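Local coordinates for protein halohydrin dehalogenase (Rhizobium radiobacter, PDB 4IY1) that probably catalyses the dehalogenation of vicinal halohydrins to epoxides with release of halide, and epoxide opening by nucleophiles such as cyanide, at residues B[60-63]-B[64-68]; B[99-103]-B[104-108]; B[186-189]-B[190-193]. The protein carries 37 engineered substitutions. One frame throughout, in Å; residues are numbered along the deposited sequence.

Contact 1: B[60-63]-B[64-68]; sequences VELI and EAVTS. Engineered in segment 60-63: Val60 (natural residue Ala).
Ile63 O is gripped twice by Thr67, by its backbone N at 2.8 Å and its hydroxyl OG1 at 2.7 Å. This is one turn of helix 59-70, on the Rossmann-like parallel sheet of the short-chain dehydrogenase/reductase fold. The two donors reach Ile63 O from opposite faces of the carbonyl plane, and OG1 stands clearly above it. A chi1 of -61° puts OG1 beside its own backbone N, turned back along the helix to the preceding turn. The same hydroxyl has a weak bond with Gln118 of helix 94-122. A valine here would probably leave Ile63 O with the Thr67 amide alone and cost Gln118 its weak partner. Ser68 repeats the pattern one residue on, with OG 3.0 Å from Glu64 O. The buried side packs on the sheet: Leu62, Ile63 and Val66 touch Ile5 of strand 3-6. Leu62 CD1 and Val66 CG2 meet at 4.3 Å. Glu61 points its carboxylate back to the helix start, where OE2 accepts from Gln57 N and Glu58 N. On the exposed side, Val60, an engineered residue, and the native Glu64 lie side by side, with Val60 CG1 3.9 Å from Glu64 CD.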
loop_
_atom_site.group_PDB
_atom_site.type_symbol
_atom_site.label_atom_id
_atom_site.label_comp_id
_atom_site.label_asym_id
_atom_site.label_seq_id
_atom_site.Cartn_x
_atom_site.Cartn_y
_atom_site.Cartn_z
ATOM N N VAL B 60 -1.024 -19.989 26.132
ATOM C CA VAL B 60 -0.630 -19.563 27.472
ATOM C C VAL B 60 0.192 -20.633 28.220
ATOM O O VAL B 60 1.196 -20.324 28.842
ATOM C CB VAL B 60 -1.829 -19.155 28.350
ATOM C CG1 VAL B 60 -1.346 -18.972 29.785
ATOM C CG2 VAL B 60 -2.486 -17.880 27.827
ATOM N N GLU B 61 -0.220 -21.893 28.147
ATOM C CA GLU B 61 0.602 -22.952 28.728
ATOM C C GLU B 61 1.973 -23.082 28.025
ATOM O O GLU B 61 2.990 -23.363 28.672
ATOM C CB GLU B 61 -0.141 -24.275 28.730
ATOM C CG GLU B 61 -0.625 -24.704 27.363
ATOM C CD GLU B 61 -0.921 -26.182 27.288
ATOM O OE1 GLU B 61 -0.582 -26.906 28.252
ATOM O OE2 GLU B 61 -1.406 -26.636 26.235
ATOM N N LEU B 62 2.038 -22.738 26.741
ATOM C CA LEU B 62 3.343 -22.738 26.065
ATOM C C LEU B 62 4.280 -21.656 26.618
ATOM O O LEU B 62 5.373 -21.952 27.097
ATOM C CB LEU B 62 3.199 -22.627 24.554
ATOM C CG LEU B 62 4.540 -22.680 23.778
ATOM C CD1 LEU B 62 5.151 -24.075 23.827
ATOM C CD2 LEU B 62 4.364 -22.216 22.328
ATOM N N ILE B 63 3.836 -20.409 26.595
ATOM C CA ILE B 63 4.614 -19.319 27.159
ATOM C C ILE B 63 5.079 -19.586 28.614
ATOM O O ILE B 63 6.236 -19.329 28.965
ATOM C CB ILE B 63 3.825 -18.009 27.098
ATOM C CG1 ILE B 63 3.401 -17.704 25.648
ATOM C CG2 ILE B 63 4.629 -16.873 27.681
ATOM C CD1 ILE B 63 4.543 -17.460 24.693
ATOM N N GLU B 64 4.174 -20.045 29.469
ATOM C CA GLU B 64 4.540 -20.326 30.865
ATOM C C GLU B 64 5.538 -21.480 30.953
ATOM O O GLU B 64 6.480 -21.439 31.738
ATOM C CB GLU B 64 3.299 -20.649 31.707
ATOM C CG GLU B 64 2.285 -19.516 31.734
ATOM C CD GLU B 64 1.153 -19.741 32.728
ATOM O OE1 GLU B 64 0.768 -18.766 33.409
ATOM O OE2 GLU B 64 0.611 -20.871 32.790
ATOM N N ALA B 65 5.331 -22.507 30.134
ATOM C CA ALA B 65 6.209 -23.666 30.160
ATOM C C ALA B 65 7.637 -23.298 29.713
ATOM O O ALA B 65 8.619 -23.731 30.319
ATOM C CB ALA B 65 5.632 -24.791 29.313
ATOM N N VAL B 66 7.747 -22.457 28.687
ATOM C CA VAL B 66 9.050 -21.973 28.222
ATOM C C VAL B 66 9.640 -21.044 29.259
ATOM O O VAL B 66 10.849 -21.062 29.507
ATOM C CB VAL B 66 8.940 -21.191 26.883
ATOM C CG1 VAL B 66 10.281 -20.573 26.521
ATOM C CG2 VAL B 66 8.419 -22.089 25.747
ATOM N N THR B 67 8.813 -20.148 29.779
ATOM C CA THR B 67 9.270 -19.202 30.791
ATOM C C THR B 67 9.780 -19.918 32.050
ATOM O O THR B 67 10.808 -19.526 32.621
ATOM C CB THR B 67 8.167 -18.188 31.165
ATOM O OG1 THR B 67 7.804 -17.427 30.005
ATOM C CG2 THR B 67 8.663 -17.217 32.248
ATOM N N SER B 68 9.101 -20.997 32.449
ATOM C CA SER B 68 9.553 -21.805 33.593
ATOM C C SER B 68 10.920 -22.381 33.318
ATOM O O SER B 68 11.857 -22.130 34.046
ATOM C CB SER B 68 8.587 -22.960 33.883
ATOM O OG SER B 68 7.370 -22.485 34.412
#

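Contact 2: B[99-103]-B[104-108]; sequences DMVEA and LQIKP. Engineered in segment 99-103: Asp99 (natural residue Gly), Met100 (natural residue Ala). Engineered in segment 104-108: Lys107 (natural residue Arg).
Val101 O takes two backbone donors from the next turn, Gln105 N at 2.8 Å and Ile106 N at 2.9 Å. The second bond is the straighter, with an N-H...O angle of 166°. This doubling marks a change of winding. Leu104 N still bonds to Met100 O at 2.9 Å in the usual i to i-4 pattern. Lys107 N reaches back five residues to Glu102 O, in a weak bond of 3.2 Å. Pro108 has no N-H to give, and the helix kinks there. Ala103 O lies 3.3 Å from Lys107 CB. The turn is thus a pi-type widening in helix 94-122, a long helix of the short-chain dehydrogenase/reductase fold that packs against helix 143-163 and against a second subunit. As in other tetramers of the family, these helices form a subunit interface.

Gln105 and Glu102 find polar mates in that second subunit. Gln105 OE1 accepts from NE2 of Gln105 of the second subunit, and Gln105 NE2 is hydrogen-bonded to OH of Tyr97 of that subunit. Within the chain, the amide of Gln105 lies alongside Val101, with Gln105 OE1 3.6 Å from Val101 CG1. Glu102 OE2 forms a salt bridge with Arg98 of the second subunit. CG of Glu102 is anti to the backbone N (chi1 -167°) and the chain then bends at chi2, which lays the carboxylate across Ile106. Glu102 OE2 lies 3.5 Å from Ile106 CG2. The charge is therefore held between an apolar branch and an arginine of the other chain. NZ of the engineered Lys107 makes a long, weak ion pair with Glu58. On the flank facing helix 143-163, the engineered Met100 lies alongside Leu104, with Met100 SD 3.7 Å from Leu104 CD1.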
loop_
_atom_site.group_PDB
_atom_site.type_symbol
_atom_site.label_atom_id
_atom_site.label_comp_id
_atom_site.label_asym_id
_atom_site.label_seq_id
_atom_site.Cartn_x
_atom_site.Cartn_y
_atom_site.Cartn_z
ATOM N N ASP B 99 -12.883 -21.033 11.488
ATOM C CA ASP B 99 -11.697 -21.866 11.707
ATOM C C ASP B 99 -10.435 -21.270 11.060
ATOM O O ASP B 99 -9.342 -21.383 11.609
ATOM C CB ASP B 99 -11.907 -23.297 11.179
ATOM C CG ASP B 99 -13.003 -24.055 11.920
ATOM O OD1 ASP B 99 -13.372 -23.671 13.054
ATOM O OD2 ASP B 99 -13.539 -25.020 11.329
ATOM N N MET B 100 -10.569 -20.766 9.839
ATOM C CA MET B 100 -9.472 -20.042 9.170
ATOM C C MET B 100 -8.977 -18.874 10.050
ATOM O O MET B 100 -7.806 -18.808 10.424
ATOM C CB MET B 100 -9.944 -19.544 7.791
ATOM C CG MET B 100 -8.856 -19.032 6.838
ATOM S SD MET B 100 -7.698 -20.303 6.333
ATOM C CE MET B 100 -8.610 -20.975 4.933
ATOM N N VAL B 101 -9.891 -18.013 10.470
ATOM C CA VAL B 101 -9.505 -16.868 11.302
ATOM C C VAL B 101 -8.913 -17.368 12.649
ATOM O O VAL B 101 -7.863 -16.904 13.112
ATOM C CB VAL B 101 -10.710 -15.926 11.496
ATOM C CG1 VAL B 101 -10.389 -14.846 12.514
ATOM C CG2 VAL B 101 -11.097 -15.290 10.155
ATOM N N GLU B 102 -9.526 -18.399 13.211
ATOM C CA GLU B 102 -8.975 -19.009 14.403
ATOM C C GLU B 102 -7.502 -19.385 14.217
ATOM O O GLU B 102 -6.645 -18.954 14.999
ATOM C CB GLU B 102 -9.831 -20.201 14.867
ATOM C CG GLU B 102 -9.463 -20.668 16.274
ATOM C CD GLU B 102 -9.810 -19.630 17.345
ATOM O OE1 GLU B 102 -10.784 -18.866 17.155
ATOM O OE2 GLU B 102 -9.109 -19.564 18.379
ATOM N N ALA B 103 -7.180 -20.115 13.139
ATOM C CA ALA B 103 -5.781 -20.596 12.927
ATOM C C ALA B 103 -4.808 -19.463 12.567
ATOM O O ALA B 103 -3.656 -19.467 13.008
ATOM C CB ALA B 103 -5.731 -21.719 11.860
ATOM N N LEU B 104 -5.246 -18.509 11.737
ATOM C CA LEU B 104 -4.277 -17.579 11.127
ATOM C C LEU B 104 -4.211 -16.236 11.839
ATOM O O LEU B 104 -3.244 -15.501 11.689
ATOM C CB LEU B 104 -4.581 -17.357 9.639
ATOM C CG LEU B 104 -4.481 -18.643 8.795
ATOM C CD1 LEU B 104 -4.683 -18.341 7.319
ATOM C CD2 LEU B 104 -3.129 -19.334 9.041
ATOM N N GLN B 105 -5.239 -15.926 12.618
ATOM C CA GLN B 105 -5.429 -14.559 13.125
ATOM C C GLN B 105 -5.581 -14.528 14.623
ATOM O O GLN B 105 -4.864 -13.786 15.315
ATOM C CB GLN B 105 -6.650 -13.936 12.463
ATOM C CG GLN B 105 -6.511 -12.485 12.109
ATOM C CD GLN B 105 -7.798 -11.938 11.500
ATOM O OE1 GLN B 105 -8.374 -12.558 10.619
ATOM N NE2 GLN B 105 -8.258 -10.774 11.979
ATOM N N ILE B 106 -6.512 -15.322 15.149
ATOM C CA ILE B 106 -6.681 -15.398 16.642
ATOM C C ILE B 106 -5.417 -15.961 17.295
ATOM O O ILE B 106 -4.970 -15.510 18.371
ATOM C CB ILE B 106 -7.890 -16.262 17.048
ATOM C CG1 ILE B 106 -9.162 -15.849 16.302
ATOM C CG2 ILE B 106 -8.078 -16.244 18.543
ATOM C CD1 ILE B 106 -9.590 -14.408 16.489
ATOM N N LYS B 107 -4.773 -16.879 16.585
ATOM C CA LYS B 107 -3.599 -17.570 17.138
ATOM C C LYS B 107 -2.451 -16.611 17.401
ATOM O O LYS B 107 -1.923 -16.571 18.510
ATOM C CB LYS B 107 -3.182 -18.757 16.228
ATOM C CG LYS B 107 -1.922 -19.496 16.673
ATOM C CD LYS B 107 -2.149 -20.275 17.971
ATOM C CE LYS B 107 -3.157 -21.402 17.788
ATOM N NZ LYS B 107 -3.581 -21.884 19.116
ATOM N N PRO B 108 -2.061 -15.800 16.385
ATOM C CA PRO B 108 -0.950 -14.904 16.686
ATOM C C PRO B 108 -1.306 -13.873 17.776
ATOM O O PRO B 108 -0.427 -13.426 18.520
ATOM C CB PRO B 108 -0.673 -14.197 15.330
ATOM C CG PRO B 108 -1.729 -14.665 14.394
ATOM C CD PRO B 108 -2.212 -15.990 14.941
#

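Contact 3: B[186-189]-B[190-193]; sequences YYPS and EPWK. Engineered in segment 186-189: Tyr186 (natural residue Phe), Ser189 (natural residue Thr).
Tyr187 and Trp192 have similar first torsions, -78° and -72°. Each sets CG beside its own backbone N, and across the turn the two rings cross obliquely. The result is an edge-to-face pair: the edge of Tyr187 is directed at the face of the indole, with the planes at 57°. The centroids of the Tyr187 ring and the five-membered ring of Trp192 are 4.8 Å apart. CD2 of Tyr187 does the touching, above the middle of the indole and 3.6 Å from Trp192 CE2.

Between them the backbone turns into the short helix 189-192, with Pro188 at the N-cap. Pro188 O accepts from Trp192 N at 3.3 Å, with the donor in the carbonyl plane. The same oxygen sits at the indole edge, in the ring plane, 3.1 Å from Trp192 CD1. The proline ring adds a second apolar touch, with Pro188 CD 3.7 Å from Trp192 CD1. Pro191, entered through a cis peptide, brings its CD to 4.2 Å from Pro188 CG.

At the solvent side, OG of the engineered Ser189 is hydrogen-bonded to Asp179 OD2, and Lys193 NZ forms a salt bridge with Asp179 OD1. The two side chains meet at Ser189 OG and Lys193 CE, 3.7 Å apart. OH of the engineered Tyr186 is hydrogen-bonded to Ala82 O. Trp249 of the third subunit packs its ring against both Tyr187 and Trp192.

This loop follows strand 170-175. In halohydrin dehalogenases of this type the corresponding region probably shapes the halide pocket, at the place of the nucleotide site in related reductases. The C-H at Tyr187 CD2 is inclined toward the indole pi electrons, so the pair is probably held by weak electrostatics and dispersion together.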
loop_
_atom_site.group_PDB
_atom_site.type_symbol
_atom_site.label_atom_id
_atom_site.label_comp_id
_atom_site.label_asym_id
_atom_site.label_seq_id
_atom_site.Cartn_x
_atom_site.Cartn_y
_atom_site.Cartn_z
ATOM N N TYR B 186 4.049 -24.329 2.478
ATOM C CA TYR B 186 2.988 -24.290 1.459
ATOM C C TYR B 186 3.563 -24.630 0.095
ATOM O O TYR B 186 2.836 -24.597 -0.909
ATOM C CB TYR B 186 2.326 -22.893 1.374
ATOM C CG TYR B 186 1.413 -22.599 2.545
ATOM C CD1 TYR B 186 0.078 -22.995 2.531
ATOM C CD2 TYR B 186 1.923 -22.047 3.722
ATOM C CE1 TYR B 186 -0.749 -22.758 3.616
ATOM C CE2 TYR B 186 1.112 -21.856 4.826
ATOM C CZ TYR B 186 -0.218 -22.192 4.761
ATOM O OH TYR B 186 -1.010 -21.976 5.862
ATOM N N TYR B 187 4.870 -24.897 0.037
ATOM C CA TYR B 187 5.516 -25.189 -1.259
ATOM C C TYR B 187 6.445 -26.386 -1.148
ATOM O O TYR B 187 7.676 -26.230 -1.161
ATOM C CB TYR B 187 6.284 -23.961 -1.783
ATOM C CG TYR B 187 5.391 -22.914 -2.397
ATOM C CD1 TYR B 187 4.733 -21.972 -1.599
ATOM C CD2 TYR B 187 5.102 -22.935 -3.752
ATOM C CE1 TYR B 187 3.860 -21.045 -2.154
ATOM C CE2 TYR B 187 4.227 -22.013 -4.316
ATOM C CZ TYR B 187 3.619 -21.060 -3.517
ATOM O OH TYR B 187 2.791 -20.108 -4.102
ATOM N N PRO B 188 5.856 -27.585 -0.949
ATOM C CA PRO B 188 6.641 -28.802 -0.779
ATOM C C PRO B 188 7.523 -29.082 -2.014
ATOM O O PRO B 188 7.145 -28.726 -3.150
ATOM C CB PRO B 188 5.574 -29.900 -0.576
ATOM C CG PRO B 188 4.326 -29.338 -1.135
ATOM C CD PRO B 188 4.408 -27.845 -0.947
ATOM N N SER B 189 8.751 -29.529 -1.751
ATOM C CA SER B 189 9.735 -29.841 -2.791
ATOM C C SER B 189 9.082 -30.517 -3.996
ATOM O O SER B 189 9.205 -30.042 -5.131
ATOM C CB SER B 189 10.844 -30.721 -2.217
ATOM O OG SER B 189 11.570 -30.027 -1.209
ATOM N N GLU B 190 8.285 -31.544 -3.731
ATOM C CA GLU B 190 7.346 -32.033 -4.733
ATOM C C GLU B 190 5.938 -31.576 -4.411
ATOM O O GLU B 190 5.462 -31.789 -3.295
ATOM C CB GLU B 190 7.400 -33.553 -4.794
ATOM C CG GLU B 190 8.759 -34.113 -4.396
ATOM C CD GLU B 190 8.925 -35.545 -4.842
ATOM O OE1 GLU B 190 7.915 -36.287 -4.829
ATOM O OE2 GLU B 190 10.054 -35.917 -5.226
ATOM N N PRO B 191 5.240 -30.990 -5.401
ATOM C CA PRO B 191 5.583 -31.022 -6.822
ATOM C C PRO B 191 6.450 -29.849 -7.302
ATOM O O PRO B 191 6.733 -29.735 -8.495
ATOM C CB PRO B 191 4.211 -30.971 -7.513
ATOM C CG PRO B 191 3.293 -30.298 -6.527
ATOM C CD PRO B 191 3.935 -30.344 -5.158
ATOM N N TRP B 192 6.856 -28.974 -6.387
ATOM C CA TRP B 192 7.384 -27.668 -6.775
ATOM C C TRP B 192 8.743 -27.671 -7.386
ATOM O O TRP B 192 9.019 -26.857 -8.267
ATOM C CB TRP B 192 7.319 -26.683 -5.611
ATOM C CG TRP B 192 5.902 -26.287 -5.380
ATOM C CD1 TRP B 192 5.036 -26.830 -4.446
ATOM C CD2 TRP B 192 5.044 -25.522 -6.303
ATOM N NE1 TRP B 192 3.754 -26.411 -4.678
ATOM C CE2 TRP B 192 3.706 -25.575 -5.744
ATOM C CE3 TRP B 192 5.277 -24.722 -7.418
ATOM C CZ2 TRP B 192 2.644 -24.885 -6.310
ATOM C CZ3 TRP B 192 4.201 -24.070 -8.001
ATOM C CH2 TRP B 192 2.918 -24.124 -7.444
ATOM N N LYS B 193 9.619 -28.548 -6.892
ATOM C CA LYS B 193 10.937 -28.742 -7.493
ATOM C C LYS B 193 10.965 -29.829 -8.584
ATOM O O LYS B 193 11.845 -29.820 -9.439
ATOM C CB LYS B 193 11.998 -29.011 -6.418
ATOM C CG LYS B 193 12.642 -27.743 -5.853
ATOM C CD LYS B 193 13.930 -28.053 -5.099
ATOM C CE LYS B 193 13.673 -28.255 -3.609
ATOM N NZ LYS B 193 13.777 -26.954 -2.875
#

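The three contacts follow one another along the chain. None nests in or crosses another, and each is a local turn that closes no long loop. Contact 1 lies on helix 59-70, between strands 52-53 and 75-79 in sequence. Contact 2 comes next, on helix 94-122, between strands 75-79 and 126-130 in sequence. Their nearest atoms are about 8 Å apart. Glu58, just before contact 1, has a partner in each: its N bonds to Glu61 and its carboxylate is a weak mate for Lys107. Contact 3 follows strand 170-175, about 34 Å from contact 1 between centres and on the opposite side of the chain's centre. Ala82 joins it to contact 2, touching Leu104 and accepting from Tyr186. Contacts 2 and 3 face different neighbouring subunits.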